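Local coordinates for putative membrane transport protein (Vibrio parahaemolyticus RIMD 2210633, PDB 3CK6) that probably takes up zinc across the inner membrane as a zinc:proton symporter of the CorA family, its cytoplasmic domain assembling into a funnel-shaped homopentamer, at residues I141-N146 / R213-N218; K148-L153 / I219-E224. The protein carries 1 engineered substitution. One frame throughout, in Å; residues are numbered along the deposited sequence.

Contact 1: I141-N146 / R213-N218; sequences IIEGLN and RFAHNN
Glu-143 lays its carboxylate over Ala-215 and is held there by two asparagine amides. Glu-143 CD lies 3.6 Å from Ala-215 CB, and OE2 comes close to Ala-215 CA. From the partner helix, Asn-218 ND2 donates to Glu-143 OE1 at 3.1 Å, nearly straight (N-H...O 172°) and onto the syn lone pair; a weak second bond from the same nitrogen reaches OE2. From within its own helix, one turn on, Asn-146 ND2 also donates to Glu-143 OE1, at 3.2 Å, but approaches from above the carboxylate plane. OE1 thus takes two bonds from different directions, which should fix the rotation of the carboxylate. Neutral donors of this kind would be expected to steady its negative charge without cancelling it. The bend in the Glu-143 chain at chi2 (-82°) folds the acid across the neighbouring helix. The segments belong to helices 134-161 and 209-246, which run side by side in the same direction at 24°, in the helical part of the CorA-type cytoplasmic domain; their axes pass 9.9 Å apart, with Ala-215 the small side chain facing the gap. Asn-146 ND2 additionally makes a weak bond to Ala-215 O, 3.3 Å away, and its amide stands almost perpendicular to that of Asn-218. Beside the polar group, Ile-142 CG2 touches Ala-215 CB at 4.0 Å, and Ile-142 also packs on Ile-194 and Leu-197 of helix 173-199. At the subunit boundary, Phe-214 stacks on His-59 of a neighbouring subunit, against which Asn-218 also packs.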
loop_
_atom_site.group_PDB
_atom_site.type_symbol
_atom_site.label_atom_id
_atom_site.label_comp_id
_atom_site.label_asym_id
_atom_site.label_seq_id
_atom_site.Cartn_x
_atom_site.Cartn_y
_atom_site.Cartn_z
ATOM N N ILE E 141 13.206 8.634 -27.353
ATOM C CA ILE E 141 13.708 9.422 -26.214
ATOM C C ILE E 141 13.522 8.646 -24.898
ATOM O O ILE E 141 14.472 8.483 -24.113
ATOM C CB ILE E 141 13.039 10.827 -26.126
ATOM C CG1 ILE E 141 13.403 11.676 -27.359
ATOM C CG2 ILE E 141 13.458 11.562 -24.803
ATOM C CD1 ILE E 141 12.536 12.950 -27.535
ATOM N N ILE E 142 12.301 8.153 -24.677
ATOM C CA ILE E 142 11.962 7.391 -23.474
ATOM C C ILE E 142 12.860 6.145 -23.365
ATOM O O ILE E 142 13.533 5.940 -22.347
ATOM C CB ILE E 142 10.429 7.060 -23.429
ATOM C CG1 ILE E 142 9.610 8.337 -23.229
ATOM C CG2 ILE E 142 10.109 6.064 -22.332
ATOM C CD1 ILE E 142 8.150 8.203 -23.618
ATOM N N GLU E 143 12.907 5.327 -24.422
ATOM C CA GLU E 143 13.745 4.131 -24.401
ATOM C C GLU E 143 15.250 4.444 -24.345
ATOM O O GLU E 143 16.020 3.689 -23.738
ATOM C CB GLU E 143 13.446 3.199 -25.578
ATOM C CG GLU E 143 12.085 2.509 -25.488
ATOM C CD GLU E 143 12.087 1.248 -24.597
ATOM O OE1 GLU E 143 12.661 1.277 -23.477
ATOM O OE2 GLU E 143 11.483 0.220 -25.016
ATOM N N GLY E 144 15.670 5.529 -24.992
ATOM C CA GLY E 144 17.081 5.919 -24.947
ATOM C C GLY E 144 17.515 6.219 -23.514
ATOM O O GLY E 144 18.554 5.745 -23.066
ATOM N N LEU E 145 16.703 7.016 -22.812
ATOM C CA LEU E 145 16.915 7.348 -21.397
ATOM C C LEU E 145 16.946 6.095 -20.501
ATOM O O LEU E 145 17.838 5.975 -19.652
ATOM C CB LEU E 145 15.872 8.364 -20.914
ATOM C CG LEU E 145 15.939 9.794 -21.477
ATOM C CD1 LEU E 145 14.718 10.598 -21.046
ATOM C CD2 LEU E 145 17.223 10.496 -21.073
ATOM N N ASN E 146 16.002 5.161 -20.706
ATOM C CA ASN E 146 16.036 3.828 -20.056
ATOM C C ASN E 146 17.349 3.091 -20.293
ATOM O O ASN E 146 17.983 2.623 -19.338
ATOM C CB ASN E 146 14.907 2.913 -20.584
ATOM C CG ASN E 146 13.544 3.255 -20.019
ATOM O OD1 ASN E 146 13.447 3.974 -19.017
ATOM N ND2 ASN E 146 12.465 2.714 -20.650
ATOM N N ARG E 213 4.203 0.219 -24.320
ATOM C CA ARG E 213 4.124 -0.768 -23.234
ATOM C C ARG E 213 5.427 -1.499 -22.898
ATOM O O ARG E 213 5.684 -1.737 -21.726
ATOM C CB ARG E 213 2.999 -1.780 -23.425
ATOM C CG ARG E 213 1.675 -1.332 -22.828
ATOM C CD ARG E 213 0.715 -0.962 -23.914
ATOM N NE ARG E 213 -0.579 -0.489 -23.423
ATOM C CZ ARG E 213 -1.307 0.437 -24.045
ATOM N NH1 ARG E 213 -2.491 0.810 -23.554
ATOM N NH2 ARG E 213 -0.840 1.008 -25.154
ATOM N N PHE E 214 6.210 -1.859 -23.921
ATOM C CA PHE E 214 7.584 -2.343 -23.733
ATOM C C PHE E 214 8.468 -1.318 -22.990
ATOM O O PHE E 214 9.261 -1.692 -22.123
ATOM C CB PHE E 214 8.226 -2.721 -25.080
ATOM C CG PHE E 214 7.451 -3.765 -25.868
ATOM C CD1 PHE E 214 6.757 -4.779 -25.229
ATOM C CD2 PHE E 214 7.436 -3.730 -27.258
ATOM C CE1 PHE E 214 6.034 -5.736 -25.963
ATOM C CE2 PHE E 214 6.719 -4.680 -27.998
ATOM C CZ PHE E 214 6.016 -5.676 -27.345
ATOM N N ALA E 215 8.341 -0.040 -23.338
ATOM C CA ALA E 215 9.069 1.029 -22.624
ATOM C C ALA E 215 8.647 1.128 -21.156
ATOM O O ALA E 215 9.483 1.268 -20.268
ATOM C CB ALA E 215 8.922 2.379 -23.335
ATOM N N HIS E 216 7.349 1.030 -20.906
ATOM C CA HIS E 216 6.841 0.958 -19.537
ATOM C C HIS E 216 7.364 -0.283 -18.765
ATOM O O HIS E 216 7.725 -0.177 -17.595
ATOM C CB HIS E 216 5.303 0.980 -19.534
ATOM C CG HIS E 216 4.721 1.050 -18.163
ATOM N ND1 HIS E 216 3.731 0.202 -17.731
ATOM C CD2 HIS E 216 5.023 1.845 -17.106
ATOM C CE1 HIS E 216 3.439 0.473 -16.470
ATOM N NE2 HIS E 216 4.205 1.469 -16.069
ATOM N N ASN E 217 7.360 -1.446 -19.423
ATOM C CA ASN E 217 7.907 -2.666 -18.827
ATOM C C ASN E 217 9.395 -2.487 -18.485
ATOM O O ASN E 217 9.852 -2.913 -17.418
ATOM C CB ASN E 217 7.713 -3.878 -19.724
ATOM C CG ASN E 217 7.884 -5.196 -18.960
ATOM O OD1 ASN E 217 7.302 -5.378 -17.892
ATOM N ND2 ASN E 217 8.675 -6.114 -19.511
ATOM N N ASN E 218 10.143 -1.856 -19.389
ATOM C CA ASN E 218 11.559 -1.557 -19.105
ATOM C C ASN E 218 11.810 -0.664 -17.891
ATOM O O ASN E 218 12.731 -0.933 -17.113
ATOM C CB ASN E 218 12.271 -1.004 -20.345
ATOM C CG ASN E 218 12.489 -2.078 -21.407
ATOM O OD1 ASN E 218 12.551 -3.251 -21.080
ATOM N ND2 ASN E 218 12.557 -1.683 -22.681
#

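Contact 2: K148-L153 / I219-E224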
loop_
_atom_site.group_PDB
_atom_site.type_symbol
_atom_site.label_atom_id
_atom_site.label_comp_id
_atom_site.label_asym_id
_atom_site.label_seq_id
_atom_site.Cartn_x
_atom_site.Cartn_y
_atom_site.Cartn_z
ATOM N N LYS E 148 20.322 4.136 -21.154
ATOM C CA LYS E 148 21.466 4.714 -20.420
ATOM C C LYS E 148 21.415 4.511 -18.902
ATOM O O LYS E 148 22.461 4.373 -18.262
ATOM C CB LYS E 148 21.666 6.198 -20.785
ATOM C CG LYS E 148 21.846 6.450 -22.296
ATOM C CD LYS E 148 23.004 5.649 -22.871
ATOM C CE LYS E 148 23.167 5.912 -24.355
ATOM N NZ LYS E 148 24.374 5.218 -24.922
ATOM N N ILE E 149 20.209 4.492 -18.330
ATOM C CA ILE E 149 20.058 4.168 -16.904
ATOM C C ILE E 149 20.488 2.714 -16.663
ATOM O O ILE E 149 21.249 2.434 -15.719
ATOM C CB ILE E 149 18.615 4.402 -16.381
ATOM C CG1 ILE E 149 18.286 5.905 -16.357
ATOM C CG2 ILE E 149 18.474 3.820 -14.968
ATOM C CD1 ILE E 149 16.794 6.242 -16.223
ATOM N N ASP E 150 20.037 1.801 -17.529
ATOM C CA ASP E 150 20.500 0.412 -17.468
ATOM C C ASP E 150 22.021 0.324 -17.474
ATOM O O ASP E 150 22.585 -0.395 -16.664
ATOM C CB ASP E 150 19.945 -0.426 -18.631
ATOM C CG ASP E 150 18.606 -1.075 -18.304
ATOM O OD1 ASP E 150 18.394 -1.439 -17.126
ATOM O OD2 ASP E 150 17.767 -1.238 -19.236
ATOM N N LEU E 151 22.678 1.051 -18.384
ATOM C CA LEU E 151 24.140 1.005 -18.501
ATOM C C LEU E 151 24.798 1.454 -17.210
ATOM O O LEU E 151 25.760 0.829 -16.762
ATOM C CB LEU E 151 24.671 1.843 -19.684
ATOM C CG LEU E 151 24.700 1.178 -21.070
ATOM C CD1 LEU E 151 24.730 2.214 -22.199
ATOM C CD2 LEU E 151 25.866 0.161 -21.228
ATOM N N TYR E 152 24.275 2.525 -16.609
ATOM C CA TYR E 152 24.787 2.983 -15.319
ATOM C C TYR E 152 24.561 1.947 -14.214
ATOM O O TYR E 152 25.465 1.667 -13.423
ATOM C CB TYR E 152 24.199 4.342 -14.930
ATOM C CG TYR E 152 24.630 4.834 -13.566
ATOM C CD1 TYR E 152 25.955 5.193 -13.314
ATOM C CD2 TYR E 152 23.707 4.950 -12.528
ATOM C CE1 TYR E 152 26.340 5.641 -12.053
ATOM C CE2 TYR E 152 24.086 5.406 -11.272
ATOM C CZ TYR E 152 25.391 5.746 -11.042
ATOM O OH TYR E 152 25.753 6.194 -9.787
ATOM N N LEU E 153 23.359 1.384 -14.164
ATOM C CA LEU E 153 23.050 0.355 -13.174
ATOM C C LEU E 153 24.007 -0.830 -13.244
ATOM O O LEU E 153 24.325 -1.410 -12.212
ATOM C CB LEU E 153 21.593 -0.108 -13.256
ATOM C CG LEU E 153 20.590 0.865 -12.627
ATOM C CD1 LEU E 153 19.143 0.419 -12.876
ATOM C CD2 LEU E 153 20.879 1.098 -11.120
ATOM N N ILE E 219 11.038 0.411 -17.740
ATOM C CA ILE E 219 11.228 1.305 -16.570
ATOM C C ILE E 219 10.816 0.569 -15.276
ATOM O O ILE E 219 11.472 0.706 -14.265
ATOM C CB ILE E 219 10.529 2.689 -16.709
ATOM C CG1 ILE E 219 10.870 3.614 -15.511
ATOM C CG2 ILE E 219 9.041 2.547 -16.857
ATOM C CD1 ILE E 219 12.297 4.145 -15.555
ATOM N N THR E 220 9.762 -0.253 -15.357
ATOM C CA THR E 220 9.321 -1.071 -14.217
ATOM C C THR E 220 10.440 -2.028 -13.817
ATOM O O THR E 220 10.786 -2.105 -12.637
ATOM C CB THR E 220 8.038 -1.845 -14.552
ATOM O OG1 THR E 220 7.036 -0.909 -14.947
ATOM C CG2 THR E 220 7.527 -2.659 -13.344
ATOM N N ARG E 221 11.018 -2.720 -14.804
ATOM C CA ARG E 221 12.188 -3.584 -14.560
ATOM C C ARG E 221 13.329 -2.823 -13.872
ATOM O O ARG E 221 13.924 -3.326 -12.902
ATOM C CB ARG E 221 12.687 -4.245 -15.848
ATOM C CG ARG E 221 14.073 -4.978 -15.660
ATOM C CD ARG E 221 14.499 -5.626 -17.019
ATOM N NE ARG E 221 14.606 -4.620 -18.077
ATOM C CZ ARG E 221 15.556 -3.685 -18.155
ATOM N NH1 ARG E 221 15.537 -2.813 -19.154
ATOM N NH2 ARG E 221 16.520 -3.607 -17.241
ATOM N N ILE E 222 13.644 -1.623 -14.377
ATOM C CA ILE E 222 14.663 -0.769 -13.742
ATOM C C ILE E 222 14.384 -0.537 -12.254
ATOM O O ILE E 222 15.283 -0.763 -11.407
ATOM C CB ILE E 222 14.897 0.552 -14.538
ATOM C CG1 ILE E 222 15.492 0.214 -15.925
ATOM C CG2 ILE E 222 15.735 1.586 -13.712
ATOM C CD1 ILE E 222 15.613 1.402 -16.886
ATOM N N ASN E 223 13.157 -0.122 -11.928
ATOM C CA ASN E 223 12.749 0.111 -10.533
ATOM C C ASN E 223 12.903 -1.132 -9.661
ATOM O O ASN E 223 13.407 -1.040 -8.549
ATOM C CB ASN E 223 11.314 0.653 -10.439
ATOM C CG ASN E 223 11.256 2.158 -10.570
ATOM O OD1 ASN E 223 11.664 2.880 -9.669
ATOM N ND2 ASN E 223 10.775 2.644 -11.710
ATOM N N GLU E 224 12.501 -2.286 -10.172
ATOM C CA GLU E 224 12.685 -3.542 -9.444
ATOM C C GLU E 224 14.144 -3.911 -9.228
ATOM O O GLU E 224 14.484 -4.445 -8.192
ATOM C CB GLU E 224 11.947 -4.692 -10.110
ATOM C CG GLU E 224 10.436 -4.431 -10.140
ATOM C CD GLU E 224 9.643 -5.401 -11.001
ATOM O OE1 GLU E 224 10.208 -6.122 -11.878
ATOM O OE2 GLU E 224 8.408 -5.421 -10.791
#
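Asp-150 OD2 receives the shortest polar bond between the two helices, 2.7 Å from Arg-221 NH1, along its syn lone pair. Arg-221 NH2 donates to Asp-150 OD1 at 2.9 Å, so the guanidinium meets the carboxylate end-on in a two-pronged salt bridge. Both bonds are close to straight, and the two planes lie only 28° apart. Arg-221 has CG anti to the backbone N and runs straight on to CD before bending at chi3 (59°), which turns the guanidinium toward helix 134-161. These paired helices of the CorA-type cytoplasmic domain stay nearly parallel here, at 22°, with axes 10.9 Å apart. Beside the ion pair lies an aliphatic layer centred on Ile-222, whose CG2 branch meets Ile-149 CG2 at 3.8 Å and Leu-153 CD1 at 3.7 Å. The other branch of Ile-222 passes alongside the acid, CG1 lying 3.5 Å from Asp-150 OD1, so an apolar side chain borders the ion pair. Ile-149 continues the apolar layer onto Ile-187 of helix 173-199, while Arg-221 packs against Glu-64 of a neighbouring subunit.

Contacts 1 and 2 are successive steps along one interface between helices 134-161 and 209-246, with centres about 10 Å apart. Both are largely buried, and in each a partly exposed acid of helix 134-161 supplies the main polar partner. The chemistry differs: at 141-146 / 213-218 the acid meets neutral amides over a small alanine, whereas at 148-153 / 219-224 it is paired with an arginine in a salt bridge and bordered by branched aliphatic side chains, with slightly wider spacing. Asn-146 joins the two, its O lying 3.6 Å from Ile-222 CD1. Both border the same neighbouring subunit, whose Arg-66 hydrogen-bonds Asn-217 and forms a salt bridge with Glu-224.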